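Local coordinates for response regulator (Pseudomonas putida, PDB 3HDV), which probably acts as a bacterial two-component response regulator, this chain being its CheY-like receiver domain, which would take up a phosphoryl group from a partner kinase, at residues L82-V87 with L102-F107; R7-V12 with H48-I53; V13-V18 with L60-E65. All blocks are in the same frame, centred on the assembly; numbering follows the deposited sequence.

Interaction 1: L82-V87 with L102-F107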
ATOM      1  N   LEU B  82       6.692   0.613 -23.579  1.00 36.39           N
ATOM      2  CA  LEU B  82       6.638   0.566 -22.110  1.00 35.25           C
ATOM      3  C   LEU B  82       6.072  -0.770 -21.583  1.00 34.44           C
ATOM      4  O   LEU B  82       4.985  -1.193 -21.984  1.00 34.13           O
ATOM      5  CB  LEU B  82       5.792   1.709 -21.557  1.00 34.33           C
ATOM      6  CG  LEU B  82       5.648   1.786 -20.020  1.00 31.70           C
ATOM      7  CD1 LEU B  82       6.943   2.209 -19.322  1.00 33.00           C
ATOM      8  CD2 LEU B  82       4.547   2.778 -19.697  1.00 29.39           C
ATOM      9  N   SER B  83       6.841  -1.413 -20.719  1.00 34.00           N
ATOM     10  CA  SER B  83       6.374  -2.576 -19.976  1.00 34.12           C
ATOM     11  C   SER B  83       5.216  -2.222 -19.033  1.00 32.25           C
ATOM     12  O   SER B  83       5.347  -1.334 -18.207  1.00 31.28           O
ATOM     13  CB  SER B  83       7.521  -3.070 -19.127  1.00 34.08           C
ATOM     14  OG  SER B  83       8.415  -3.715 -19.983  1.00 39.96           O
ATOM     15  N   ILE B  84       4.116  -2.953 -19.146  1.00 30.36           N
ATOM     16  CA  ILE B  84       2.931  -2.668 -18.347  1.00 29.46           C
ATOM     17  C   ILE B  84       2.427  -3.971 -17.744  1.00 28.53           C
ATOM     18  O   ILE B  84       2.285  -4.982 -18.443  1.00 27.77           O
ATOM     19  CB  ILE B  84       1.843  -2.006 -19.206  1.00 29.07           C
ATOM     20  CG1 ILE B  84       2.360  -0.668 -19.747  1.00 29.66           C
ATOM     21  CG2 ILE B  84       0.511  -1.781 -18.433  1.00 27.42           C
ATOM     22  CD1 ILE B  84       1.366  -0.071 -20.734  1.00 28.97           C
ATOM     23  N   ILE B  85       2.182  -3.921 -16.438  1.00 28.25           N
ATOM     24  CA  ILE B  85       1.548  -5.008 -15.691  1.00 25.80           C
ATOM     25  C   ILE B  85       0.180  -4.418 -15.200  1.00 26.00           C
ATOM     26  O   ILE B  85       0.123  -3.353 -14.586  1.00 24.71           O
ATOM     27  CB  ILE B  85       2.383  -5.459 -14.480  1.00 26.00           C
ATOM     28  CG1 ILE B  85       3.702  -6.102 -14.910  1.00 24.80           C
ATOM     29  CG2 ILE B  85       1.518  -6.447 -13.558  1.00 25.03           C
ATOM     30  CD1 ILE B  85       4.669  -6.274 -13.774  1.00 28.08           C
ATOM     31  N   VAL B  86      -0.902  -5.106 -15.534  1.00 25.72           N
ATOM     32  CA  VAL B  86      -2.259  -4.729 -15.089  1.00 24.43           C
ATOM     33  C   VAL B  86      -2.542  -5.470 -13.780  1.00 24.89           C
ATOM     34  O   VAL B  86      -2.340  -6.699 -13.699  1.00 24.41           O
ATOM     35  CB  VAL B  86      -3.276  -5.046 -16.169  1.00 24.95           C
ATOM     36  CG1 VAL B  86      -4.755  -4.950 -15.629  1.00 23.67           C
ATOM     37  CG2 VAL B  86      -3.049  -4.021 -17.389  1.00 24.45           C
ATOM     38  N   VAL B  87      -2.932  -4.711 -12.766  1.00 25.09           N
ATOM     39  CA  VAL B  87      -3.509  -5.269 -11.525  1.00 26.45           C
ATOM     40  C   VAL B  87      -4.933  -4.747 -11.357  1.00 27.70           C
ATOM     41  O   VAL B  87      -5.133  -3.616 -10.913  1.00 27.21           O
ATOM     42  CB  VAL B  87      -2.592  -5.038 -10.307  1.00 27.15           C
ATOM     43  CG1 VAL B  87      -3.192  -5.714  -9.041  1.00 28.49           C
ATOM     44  CG2 VAL B  87      -1.152  -5.673 -10.594  1.00 23.53           C
ATOM     45  N   LEU B 102      -3.353  -5.570 -26.376  1.00 36.12           N
ATOM     46  CA  LEU B 102      -2.460  -4.422 -26.211  1.00 38.15           C
ATOM     47  C   LEU B 102      -1.048  -4.778 -25.684  1.00 39.12           C
ATOM     48  O   LEU B 102      -0.201  -3.904 -25.538  1.00 41.99           O
ATOM     49  CB  LEU B 102      -3.115  -3.288 -25.403  1.00 37.35           C
ATOM     50  CG  LEU B 102      -4.393  -2.707 -26.047  1.00 37.86           C
ATOM     51  CD1 LEU B 102      -5.207  -1.844 -25.103  1.00 36.41           C
ATOM     52  CD2 LEU B 102      -4.082  -1.964 -27.351  1.00 39.50           C
ATOM     53  N   GLY B 103      -0.776  -6.045 -25.395  1.00 39.17           N
ATOM     54  CA  GLY B 103       0.610  -6.446 -25.169  1.00 37.20           C
ATOM     55  C   GLY B 103       1.122  -6.288 -23.743  1.00 37.55           C
ATOM     56  O   GLY B 103       2.355  -6.211 -23.526  1.00 39.36           O
ATOM     57  N   VAL B 104       0.248  -6.286 -22.740  1.00 35.07           N
ATOM     58  CA  VAL B 104       0.725  -6.097 -21.371  1.00 32.77           C
ATOM     59  C   VAL B 104       1.665  -7.239 -20.957  1.00 32.57           C
ATOM     60  O   VAL B 104       1.596  -8.313 -21.505  1.00 34.28           O
ATOM     61  CB  VAL B 104      -0.438  -5.844 -20.376  1.00 32.41           C
ATOM     62  CG1 VAL B 104      -1.238  -4.632 -20.806  1.00 29.78           C
ATOM     63  CG2 VAL B 104      -1.360  -7.101 -20.228  1.00 31.59           C
ATOM     64  N   VAL B 105       2.555  -7.008 -20.009  1.00 32.15           N
ATOM     65  CA  VAL B 105       3.424  -8.084 -19.445  1.00 31.38           C
ATOM     66  C   VAL B 105       2.568  -9.178 -18.772  1.00 31.68           C
ATOM     67  O   VAL B 105       2.799 -10.380 -18.973  1.00 31.89           O
ATOM     68  CB  VAL B 105       4.384  -7.478 -18.412  1.00 30.95           C
ATOM     69  CG1 VAL B 105       5.163  -8.565 -17.558  1.00 29.96           C
ATOM     70  CG2 VAL B 105       5.360  -6.514 -19.143  1.00 32.89           C
ATOM     71  N   ASP B 106       1.613  -8.768 -17.927  1.00 30.21           N
ATOM     72  CA  ASP B 106       0.665  -9.739 -17.384  1.00 29.67           C
ATOM     73  C   ASP B 106      -0.553  -8.989 -16.901  1.00 28.36           C
ATOM     74  O   ASP B 106      -0.527  -7.744 -16.859  1.00 26.40           O
ATOM     75  CB  ASP B 106       1.277 -10.511 -16.202  1.00 29.89           C
ATOM     76  CG  ASP B 106       0.709 -11.931 -16.057  1.00 32.71           C
ATOM     77  OD1 ASP B 106      -0.414 -12.281 -16.552  1.00 30.51           O
ATOM     78  OD2 ASP B 106       1.432 -12.734 -15.452  1.00 35.25           O
ATOM     79  N   PHE B 107      -1.593  -9.748 -16.501  1.00 27.98           N
ATOM     80  CA  PHE B 107      -2.887  -9.192 -16.122  1.00 28.19           C
ATOM     81  C   PHE B 107      -3.215  -9.969 -14.859  1.00 29.24           C
ATOM     82  O   PHE B 107      -3.544 -11.146 -14.933  1.00 29.30           O
ATOM     83  CB  PHE B 107      -3.884  -9.459 -17.264  1.00 27.71           C
ATOM     84  CG  PHE B 107      -5.259  -8.833 -17.101  1.00 29.06           C
ATOM     85  CD1 PHE B 107      -5.717  -7.910 -18.033  1.00 28.19           C
ATOM     86  CD2 PHE B 107      -6.130  -9.228 -16.073  1.00 30.80           C
ATOM     87  CE1 PHE B 107      -7.004  -7.323 -17.933  1.00 28.32           C
ATOM     88  CE2 PHE B 107      -7.432  -8.644 -15.946  1.00 29.69           C
ATOM     89  CZ  PHE B 107      -7.865  -7.698 -16.882  1.00 31.67           C
TER
HETATM   90  O   HOH W   1       4.018  -4.371 -21.810  1.00 36.03           O
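Ser83 meets Val105 loosely, CB against CG2, while its hydroxyl is hydrogen-bonded to Glu124 on helix 114-124. Ile84 uses both its backbone polar atoms: its N gives a bond to a water that also donates to Gly103 O, and its O takes the N-H of Val105 at 2.6 Å, almost in line with the carbonyl. CG2 of Ile84 reaches Val104 CG1 (4.1 Å). Ile85 turns to the other face of the sheet, where its CG1 rests against Val105 CB at 3.8 Å, under Leu117 and Leu120 of helix 114-124. The two segments flank helix 93-101 in a beta-alpha-beta crossover and run parallel, 106-109 being the edge strand within the chain. Val86 N carries the ladder on, donating to Asp106 O (3.0 Å, N-H...O 167°). With CG1 anti to the backbone N (chi1 168°), Val86 lays this methyl over a face of the Phe107 ring, 4.0 Å from the centroid, a CH-pi contact; its CG2 turns to Val104 CG1 at 3.9 Å. On the opposite face, that of Ile85, Asp106 OD1 accepts from Phe107 N and from His101 NE2 of the second subunit, which brings the edge strand to a subunit interface.

Interaction 2: R7-V12 with H48-I53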
ATOM      1  N   ARG B   7      19.042   3.272 -12.638  1.00 46.04           N
ATOM      2  CA  ARG B   7      18.369   2.618 -11.500  1.00 46.56           C
ATOM      3  C   ARG B   7      16.845   2.399 -11.846  1.00 43.33           C
ATOM      4  O   ARG B   7      16.224   3.267 -12.427  1.00 42.78           O
ATOM      5  CB  ARG B   7      18.565   3.427 -10.219  1.00 46.78           C
ATOM      6  CG  ARG B   7      18.058   2.687  -8.954  1.00 50.41           C
ATOM      7  CD  ARG B   7      18.546   3.325  -7.641  1.00 51.94           C
ATOM      8  NE  ARG B   7      17.859   4.583  -7.359  1.00 61.32           N
ATOM      9  CZ  ARG B   7      18.472   5.746  -7.137  1.00 65.86           C
ATOM     10  NH1 ARG B   7      19.808   5.809  -7.138  1.00 67.90           N
ATOM     11  NH2 ARG B   7      17.748   6.842  -6.890  1.00 66.09           N
ATOM     12  N   PRO B   8      16.290   1.212 -11.554  1.00 41.71           N
ATOM     13  CA  PRO B   8      14.876   0.970 -11.898  1.00 40.51           C
ATOM     14  C   PRO B   8      13.927   1.964 -11.183  1.00 37.63           C
ATOM     15  O   PRO B   8      14.164   2.316 -10.032  1.00 37.50           O
ATOM     16  CB  PRO B   8      14.615  -0.475 -11.390  1.00 40.50           C
ATOM     17  CG  PRO B   8      15.974  -1.099 -11.240  1.00 41.39           C
ATOM     18  CD  PRO B   8      16.912   0.038 -10.897  1.00 41.80           C
ATOM     19  N   LEU B   9      12.916   2.428 -11.916  1.00 36.00           N
ATOM     20  CA  LEU B   9      11.786   3.172 -11.368  1.00 32.83           C
ATOM     21  C   LEU B   9      10.429   2.598 -11.886  1.00 32.71           C
ATOM     22  O   LEU B   9      10.238   2.469 -13.103  1.00 33.40           O
ATOM     23  CB  LEU B   9      11.931   4.658 -11.712  1.00 33.16           C
ATOM     24  CG  LEU B   9      10.863   5.654 -11.258  1.00 32.87           C
ATOM     25  CD1 LEU B   9      10.844   5.619  -9.707  1.00 27.83           C
ATOM     26  CD2 LEU B   9      11.257   7.035 -11.795  1.00 31.06           C
ATOM     27  N   VAL B  10       9.499   2.285 -10.955  1.00 30.69           N
ATOM     28  CA  VAL B  10       8.153   1.742 -11.290  1.00 29.21           C
ATOM     29  C   VAL B  10       7.136   2.843 -11.109  1.00 27.51           C
ATOM     30  O   VAL B  10       7.180   3.506 -10.110  1.00 27.97           O
ATOM     31  CB  VAL B  10       7.792   0.476 -10.392  1.00 29.01           C
ATOM     32  CG1 VAL B  10       6.382  -0.105 -10.721  1.00 24.81           C
ATOM     33  CG2 VAL B  10       8.845  -0.645 -10.624  1.00 26.77           C
ATOM     34  N   LEU B  11       6.259   3.074 -12.094  1.00 26.38           N
ATOM     35  CA  LEU B  11       5.145   4.006 -11.895  1.00 25.40           C
ATOM     36  C   LEU B  11       3.891   3.201 -11.497  1.00 25.03           C
ATOM     37  O   LEU B  11       3.423   2.353 -12.240  1.00 24.35           O
ATOM     38  CB  LEU B  11       4.815   4.710 -13.192  1.00 25.61           C
ATOM     39  CG  LEU B  11       3.584   5.630 -13.234  1.00 24.82           C
ATOM     40  CD1 LEU B  11       3.778   6.865 -12.341  1.00 25.29           C
ATOM     41  CD2 LEU B  11       3.364   6.044 -14.728  1.00 24.70           C
ATOM     42  N   VAL B  12       3.315   3.518 -10.363  1.00 25.64           N
ATOM     43  CA  VAL B  12       2.086   2.828  -9.928  1.00 25.65           C
ATOM     44  C   VAL B  12       0.891   3.746 -10.167  1.00 26.72           C
ATOM     45  O   VAL B  12       0.811   4.818  -9.582  1.00 27.41           O
ATOM     46  CB  VAL B  12       2.155   2.510  -8.425  1.00 25.30           C
ATOM     47  CG1 VAL B  12       0.794   1.890  -7.940  1.00 24.97           C
ATOM     48  CG2 VAL B  12       3.339   1.524  -8.134  1.00 22.75           C
ATOM     49  N   HIS B  48       6.023  11.305 -19.565  1.00 38.85           N
ATOM     50  CA  HIS B  48       6.619  12.345 -20.395  1.00 40.78           C
ATOM     51  C   HIS B  48       7.869  13.003 -19.736  1.00 40.87           C
ATOM     52  O   HIS B  48       8.920  13.122 -20.375  1.00 41.27           O
ATOM     53  CB  HIS B  48       5.547  13.365 -20.788  1.00 41.09           C
ATOM     54  CG  HIS B  48       5.994  14.314 -21.853  1.00 46.27           C
ATOM     55  ND1 HIS B  48       6.764  15.424 -21.577  1.00 49.19           N
ATOM     56  CD2 HIS B  48       5.851  14.279 -23.200  1.00 50.69           C
ATOM     57  CE1 HIS B  48       7.058  16.044 -22.706  1.00 53.14           C
ATOM     58  NE2 HIS B  48       6.507  15.377 -23.705  1.00 54.24           N
ATOM     59  N   TYR B  49       7.774  13.347 -18.447  1.00 39.67           N
ATOM     60  CA  TYR B  49       8.785  14.159 -17.777  1.00 39.74           C
ATOM     61  C   TYR B  49       9.799  13.355 -16.968  1.00 39.88           C
ATOM     62  O   TYR B  49      10.757  13.912 -16.451  1.00 39.81           O
ATOM     63  CB  TYR B  49       8.115  15.207 -16.881  1.00 39.16           C
ATOM     64  CG  TYR B  49       7.287  16.192 -17.658  1.00 39.82           C
ATOM     65  CD1 TYR B  49       7.891  17.258 -18.376  1.00 40.44           C
ATOM     66  CD2 TYR B  49       5.911  16.070 -17.719  1.00 39.87           C
ATOM     67  CE1 TYR B  49       7.124  18.157 -19.114  1.00 37.88           C
ATOM     68  CE2 TYR B  49       5.128  16.987 -18.438  1.00 39.85           C
ATOM     69  CZ  TYR B  49       5.755  18.035 -19.134  1.00 40.72           C
ATOM     70  OH  TYR B  49       4.974  18.897 -19.894  1.00 41.76           O
ATOM     71  N   GLN B  50       9.572  12.054 -16.814  1.00 40.68           N
ATOM     72  CA  GLN B  50      10.482  11.212 -16.059  1.00 41.14           C
ATOM     73  C   GLN B  50      10.797   9.932 -16.832  1.00 42.37           C
ATOM     74  O   GLN B  50      10.138   8.886 -16.674  1.00 42.72           O
ATOM     75  CB  GLN B  50       9.930  10.954 -14.651  1.00 40.79           C
ATOM     76  CG  GLN B  50      10.738   9.948 -13.825  1.00 42.82           C
ATOM     77  CD  GLN B  50      12.177  10.402 -13.573  1.00 45.26           C
ATOM     78  OE1 GLN B  50      13.040  10.341 -14.474  1.00 47.89           O
ATOM     79  NE2 GLN B  50      12.438  10.883 -12.358  1.00 41.97           N
ATOM     80  N   LYS B  51      11.864  10.017 -17.635  1.00 42.73           N
ATOM     81  CA  LYS B  51      12.296   8.974 -18.562  1.00 41.88           C
ATOM     82  C   LYS B  51      12.833   7.746 -17.883  1.00 40.08           C
ATOM     83  O   LYS B  51      12.964   6.701 -18.512  1.00 39.73           O
ATOM     84  CB  LYS B  51      13.394   9.530 -19.520  1.00 44.01           C
ATOM     85  CG  LYS B  51      12.931  10.660 -20.446  1.00 46.78           C
ATOM     86  CD  LYS B  51      12.043  10.122 -21.572  1.00 54.84           C
ATOM     87  CE  LYS B  51      10.542  10.129 -21.226  1.00 54.64           C
ATOM     88  NZ  LYS B  51       9.805  11.221 -21.975  1.00 59.08           N
ATOM     89  N   ARG B  52      13.189   7.888 -16.614  1.00 37.70           N
ATOM     90  CA  ARG B  52      13.674   6.775 -15.821  1.00 37.30           C
ATOM     91  C   ARG B  52      12.618   5.656 -15.564  1.00 35.93           C
ATOM     92  O   ARG B  52      12.975   4.485 -15.314  1.00 35.66           O
ATOM     93  CB  ARG B  52      14.218   7.311 -14.510  1.00 36.43           C
ATOM     94  CG  ARG B  52      15.220   6.417 -13.812  1.00 40.60           C
ATOM     95  CD  ARG B  52      15.790   7.105 -12.504  1.00 40.36           C
ATOM     96  NE  ARG B  52      15.778   6.116 -11.436  1.00 46.28           N
ATOM     97  CZ  ARG B  52      15.293   6.280 -10.214  1.00 47.72           C
ATOM     98  NH1 ARG B  52      14.811   7.467  -9.811  1.00 46.26           N
ATOM     99  NH2 ARG B  52      15.330   5.238  -9.374  1.00 48.91           N
ATOM    100  N   ILE B  53      11.333   5.996 -15.622  1.00 33.80           N
ATOM    101  CA  ILE B  53      10.281   4.968 -15.455  1.00 33.11           C
ATOM    102  C   ILE B  53      10.494   3.825 -16.462  1.00 34.13           C
ATOM    103  O   ILE B  53      10.451   4.034 -17.675  1.00 35.94           O
ATOM    104  CB  ILE B  53       8.865   5.568 -15.571  1.00 32.54           C
ATOM    105  CG1 ILE B  53       8.666   6.625 -14.461  1.00 29.82           C
ATOM    106  CG2 ILE B  53       7.776   4.433 -15.619  1.00 28.05           C
ATOM    107  CD1 ILE B  53       7.434   7.493 -14.727  1.00 28.76           C
TER
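The guanidinium of Arg52 lies across the start of strand 9-13, with Leu9 CB centred over one of its faces, 4.0 Å above the plane, and the carbonyl of Arg7 at its edge. There Arg52 NE donates to Arg7 O at 3.0 Å (N-H...O 156°); the oxygen sits close to the guanidinium plane, although the donor stands well above the plane of the carbonyl. The second guanidinium, that of Arg7, is turned 75° from the first, and its NE comes within 3.3 Å of Arg52 NH2. Both nitrogens are donors, and no hydrogen bond joins them. The two groups gather at the carboxylate of Asp33, with which Arg52 NH2 forms a salt bridge and Arg7 a long, weak ion pair, so the acid probably offsets the closeness of the two charges. Behind them the chain leaves helix 40-49 and enters strand 53-58 through a type I turn, Gln50 to Ile53. In the alternating alpha/beta receiver fold this strand lies next to 9-13 in the middle of the parallel sheet. Gln50 OE1 accepts from Arg52 N at 3.3 Å, a bond inside the turn that holds the amide folded back. Leu9 packs against the turn: with CG anti to the backbone N (chi1 180°), its CD2 branch is carried onto Gln50 CG (3.6 Å), the two side chains crossing at about a right angle, and onto Ile53 CG1 (3.7 Å). The CG2 branch of Ile53 goes instead to Leu11 CB at 3.8 Å, beneath Tyr46 and Leu47 of helix 40-49. Between these two apolar touches the backbones come close as well, Ile53 CA giving a CA-H...O contact to Leu9 O at 3.4 Å.

Interaction 3: V13-V18 with L60-E65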
ATOM      1  N   VAL B  13      -0.059   3.311 -10.979  1.00 26.67           N
ATOM      2  CA  VAL B  13      -1.188   4.165 -11.309  1.00 25.86           C
ATOM      3  C   VAL B  13      -2.461   3.580 -10.671  1.00 26.04           C
ATOM      4  O   VAL B  13      -2.839   2.456 -10.973  1.00 24.86           O
ATOM      5  CB  VAL B  13      -1.375   4.234 -12.852  1.00 24.77           C
ATOM      6  CG1 VAL B  13      -2.564   5.125 -13.272  1.00 22.33           C
ATOM      7  CG2 VAL B  13      -0.032   4.578 -13.531  1.00 24.50           C
ATOM      8  N   ASP B  14      -3.113   4.381  -9.833  1.00 27.04           N
ATOM      9  CA  ASP B  14      -4.366   3.979  -9.200  1.00 28.21           C
ATOM     10  C   ASP B  14      -5.063   5.202  -8.648  1.00 27.59           C
ATOM     11  O   ASP B  14      -4.417   6.078  -8.044  1.00 28.75           O
ATOM     12  CB  ASP B  14      -4.020   3.000  -8.058  1.00 28.36           C
ATOM     13  CG  ASP B  14      -5.241   2.295  -7.495  1.00 30.96           C
ATOM     14  OD1 ASP B  14      -6.401   2.673  -7.824  1.00 28.42           O
ATOM     15  OD2 ASP B  14      -4.994   1.351  -6.732  1.00 30.48           O
ATOM     16  N   ASP B  15      -6.390   5.284  -8.792  1.00 28.39           N
ATOM     17  CA  ASP B  15      -7.070   6.426  -8.189  1.00 28.98           C
ATOM     18  C   ASP B  15      -7.345   6.196  -6.700  1.00 29.84           C
ATOM     19  O   ASP B  15      -7.725   7.094  -5.972  1.00 29.66           O
ATOM     20  CB  ASP B  15      -8.295   6.864  -9.022  1.00 29.85           C
ATOM     21  CG  ASP B  15      -9.397   5.797  -9.093  1.00 31.79           C
ATOM     22  OD1 ASP B  15      -9.149   4.657  -8.710  1.00 37.75           O
ATOM     23  OD2 ASP B  15     -10.537   6.105  -9.535  1.00 36.39           O
ATOM     24  N   ASN B  16      -7.132   4.967  -6.239  1.00 30.12           N
ATOM     25  CA  ASN B  16      -7.199   4.662  -4.802  1.00 30.43           C
ATOM     26  C   ASN B  16      -5.849   4.950  -4.147  1.00 29.40           C
ATOM     27  O   ASN B  16      -4.911   4.146  -4.306  1.00 28.75           O
ATOM     28  CB  ASN B  16      -7.663   3.206  -4.663  1.00 30.84           C
ATOM     29  CG  ASN B  16      -7.733   2.700  -3.242  1.00 34.85           C
ATOM     30  OD1 ASN B  16      -7.203   3.261  -2.259  1.00 34.10           O
ATOM     31  ND2 ASN B  16      -8.406   1.564  -3.133  1.00 41.71           N
ATOM     32  N   ALA B  17      -5.764   6.072  -3.400  1.00 28.43           N
ATOM     33  CA  ALA B  17      -4.521   6.549  -2.793  1.00 29.11           C
ATOM     34  C   ALA B  17      -3.931   5.549  -1.775  1.00 31.07           C
ATOM     35  O   ALA B  17      -2.705   5.403  -1.661  1.00 30.74           O
ATOM     36  CB  ALA B  17      -4.722   7.940  -2.104  1.00 29.53           C
ATOM     37  N   VAL B  18      -4.822   4.869  -1.037  1.00 31.56           N
ATOM     38  CA  VAL B  18      -4.427   3.883  -0.055  1.00 30.96           C
ATOM     39  C   VAL B  18      -3.715   2.745  -0.723  1.00 30.73           C
ATOM     40  O   VAL B  18      -2.595   2.381  -0.309  1.00 30.97           O
ATOM     41  CB  VAL B  18      -5.654   3.372   0.772  1.00 31.87           C
ATOM     42  CG1 VAL B  18      -5.258   2.204   1.682  1.00 32.28           C
ATOM     43  CG2 VAL B  18      -6.185   4.516   1.606  1.00 33.06           C
ATOM     44  N   LEU B  60      -7.430  -1.054 -13.966  1.00 30.79           N
ATOM     45  CA  LEU B  60      -8.279  -0.807 -15.105  1.00 31.64           C
ATOM     46  C   LEU B  60      -9.442   0.101 -14.693  1.00 32.62           C
ATOM     47  O   LEU B  60      -9.894   0.932 -15.454  1.00 32.26           O
ATOM     48  CB  LEU B  60      -8.811  -2.146 -15.623  1.00 31.41           C
ATOM     49  CG  LEU B  60      -7.759  -3.021 -16.344  1.00 30.87           C
ATOM     50  CD1 LEU B  60      -8.523  -4.197 -16.918  1.00 32.70           C
ATOM     51  CD2 LEU B  60      -6.952  -2.279 -17.468  1.00 30.35           C
ATOM     52  N   ARG B  61      -9.884  -0.077 -13.457  1.00 33.60           N
ATOM     53  CA  ARG B  61     -11.035   0.586 -12.875  1.00 35.44           C
ATOM     54  C   ARG B  61     -10.636   1.961 -12.276  1.00 35.14           C
ATOM     55  O   ARG B  61     -10.245   2.072 -11.116  1.00 35.83           O
ATOM     56  CB  ARG B  61     -11.524  -0.381 -11.805  1.00 36.23           C
ATOM     57  CG  ARG B  61     -12.995  -0.710 -11.788  1.00 40.69           C
ATOM     58  CD  ARG B  61     -13.640  -1.405 -12.993  1.00 38.76           C
ATOM     59  NE  ARG B  61     -13.487  -0.761 -14.304  1.00 32.59           N
ATOM     60  CZ  ARG B  61     -13.066  -1.434 -15.363  1.00 30.49           C
ATOM     61  NH1 ARG B  61     -12.758  -2.739 -15.237  1.00 24.82           N
ATOM     62  NH2 ARG B  61     -12.940  -0.838 -16.518  1.00 28.48           N
HETATM   63  N   MSE B  62     -10.689   3.000 -13.080  1.00 36.32           N
HETATM   64  CA  MSE B  62     -10.278   4.319 -12.617  1.00 38.94           C
HETATM   65  C   MSE B  62     -11.159   5.377 -13.214  1.00 38.07           C
HETATM   66  O   MSE B  62     -11.645   5.209 -14.316  1.00 36.68           O
HETATM   67  CB  MSE B  62      -8.821   4.614 -12.971  1.00 37.28           C
HETATM   68  CG  MSE B  62      -7.819   3.614 -12.339  1.00 38.55           C
HETATM   69 SE   MSE B  62      -5.932   4.177 -12.717  1.00 47.68          SE
HETATM   70  CE  MSE B  62      -6.001   4.186 -14.701  1.00 27.98           C
ATOM     71  N   GLN B  63     -11.353   6.450 -12.443  1.00 39.44           N
ATOM     72  CA  GLN B  63     -12.118   7.618 -12.868  1.00 42.00           C
ATOM     73  C   GLN B  63     -11.199   8.825 -12.800  1.00 41.54           C
ATOM     74  O   GLN B  63     -10.492   8.970 -11.813  1.00 42.05           O
ATOM     75  CB  GLN B  63     -13.325   7.862 -11.938  1.00 41.40           C
ATOM     76  CG  GLN B  63     -14.363   6.719 -11.863  1.00 46.43           C
ATOM     77  CD  GLN B  63     -15.182   6.494 -13.154  1.00 53.05           C
ATOM     78  OE1 GLN B  63     -14.848   7.018 -14.225  1.00 56.33           O
ATOM     79  NE2 GLN B  63     -16.273   5.714 -13.044  1.00 53.03           N
ATOM     80  N   PRO B  64     -11.257   9.729 -13.797  1.00 41.39           N
ATOM     81  CA  PRO B  64     -12.165   9.773 -14.961  1.00 42.18           C
ATOM     82  C   PRO B  64     -11.845   8.972 -16.227  1.00 41.74           C
ATOM     83  O   PRO B  64     -12.735   8.785 -17.065  1.00 42.08           O
ATOM     84  CB  PRO B  64     -12.253  11.287 -15.287  1.00 42.66           C
ATOM     85  CG  PRO B  64     -10.977  11.863 -14.815  1.00 42.27           C
ATOM     86  CD  PRO B  64     -10.460  10.963 -13.667  1.00 42.63           C
ATOM     87  N   GLU B  65     -10.614   8.495 -16.378  1.00 40.78           N
ATOM     88  CA  GLU B  65     -10.253   7.704 -17.545  1.00 39.80           C
ATOM     89  C   GLU B  65      -9.737   6.312 -17.094  1.00 38.95           C
ATOM     90  O   GLU B  65      -8.947   6.194 -16.156  1.00 38.73           O
ATOM     91  CB  GLU B  65      -9.218   8.458 -18.360  1.00 40.46           C
ATOM     92  CG  GLU B  65      -8.793   7.827 -19.668  1.00 41.05           C
ATOM     93  CD  GLU B  65      -7.795   8.693 -20.402  1.00 45.94           C
ATOM     94  OE1 GLU B  65      -7.587   9.872 -19.981  1.00 47.50           O
ATOM     95  OE2 GLU B  65      -7.214   8.200 -21.396  1.00 49.87           O
TER
HETATM   96  O   HOH W   2     -10.475   2.636  -8.686  1.00 28.20           O
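Asp15, just beyond strand 9-13, reaches to the backbone of Met62 and Gln63. Its CB passes Gln63 O at 4.1 Å, and chi1 of 64° sets CG between the backbone N and the carbonyl carbon, directing the carboxylate at the loop 60-65. CG lies near Met62 CA. Of the two oxygens, OD2 accepts the N-H of Gln63 at 3.0 Å; the bond is straight (165°), although the donor sits above the carboxylate plane. OD1 faces Arg61 O, 3.7 Å away. The atom modelled as water between them is too close to both for a normal water hydrogen bond, so its identity is doubtful. Further into the domain the selenomethionine Met62 folds over the strand: SE packs on Val13 CG1 at 3.5 Å, the two side chains crossing at about a right angle, and CE follows at 3.8 Å. Asp14 itself closes an Asx turn, OD1 accepting from Asn16 N at 2.9 Å, with OD2 bonded to Asn19. In receiver domains, acidic residues at the end of this strand, the phosphoacceptor (predicted here as Asp59) and a backbone carbonyl two residues beyond it form the magnesium site; here the carbonyl would be that of Arg61. The convergence of Asp15 OD1 and Arg61 O is consistent with that site, though no metal is modelled here, with the Gln63 amide fixing the carboxylate from its other oxygen.

How the interactions relate
All three contacts belong to one receiver domain and lie on or at the ends of its parallel sheet. Interactions 2 and 3 alternate along the chain because both strand 9-13 and the chain through strand 53-58 run from interaction 2 to interaction 3; their centres are about 18 Å apart, one at the start of the central strands and the other at the loops beyond their ends, near the predicted phosphorylation site. Interaction 1 comes last in sequence, its centre about 15 and 16 Å from those of interactions 2 and 3. Leu60 of interaction 3 packs on Val86 and Phe107, so the loop after Asp59 touches strand 83-88 and edge strand 106-109, which meets the second subunit.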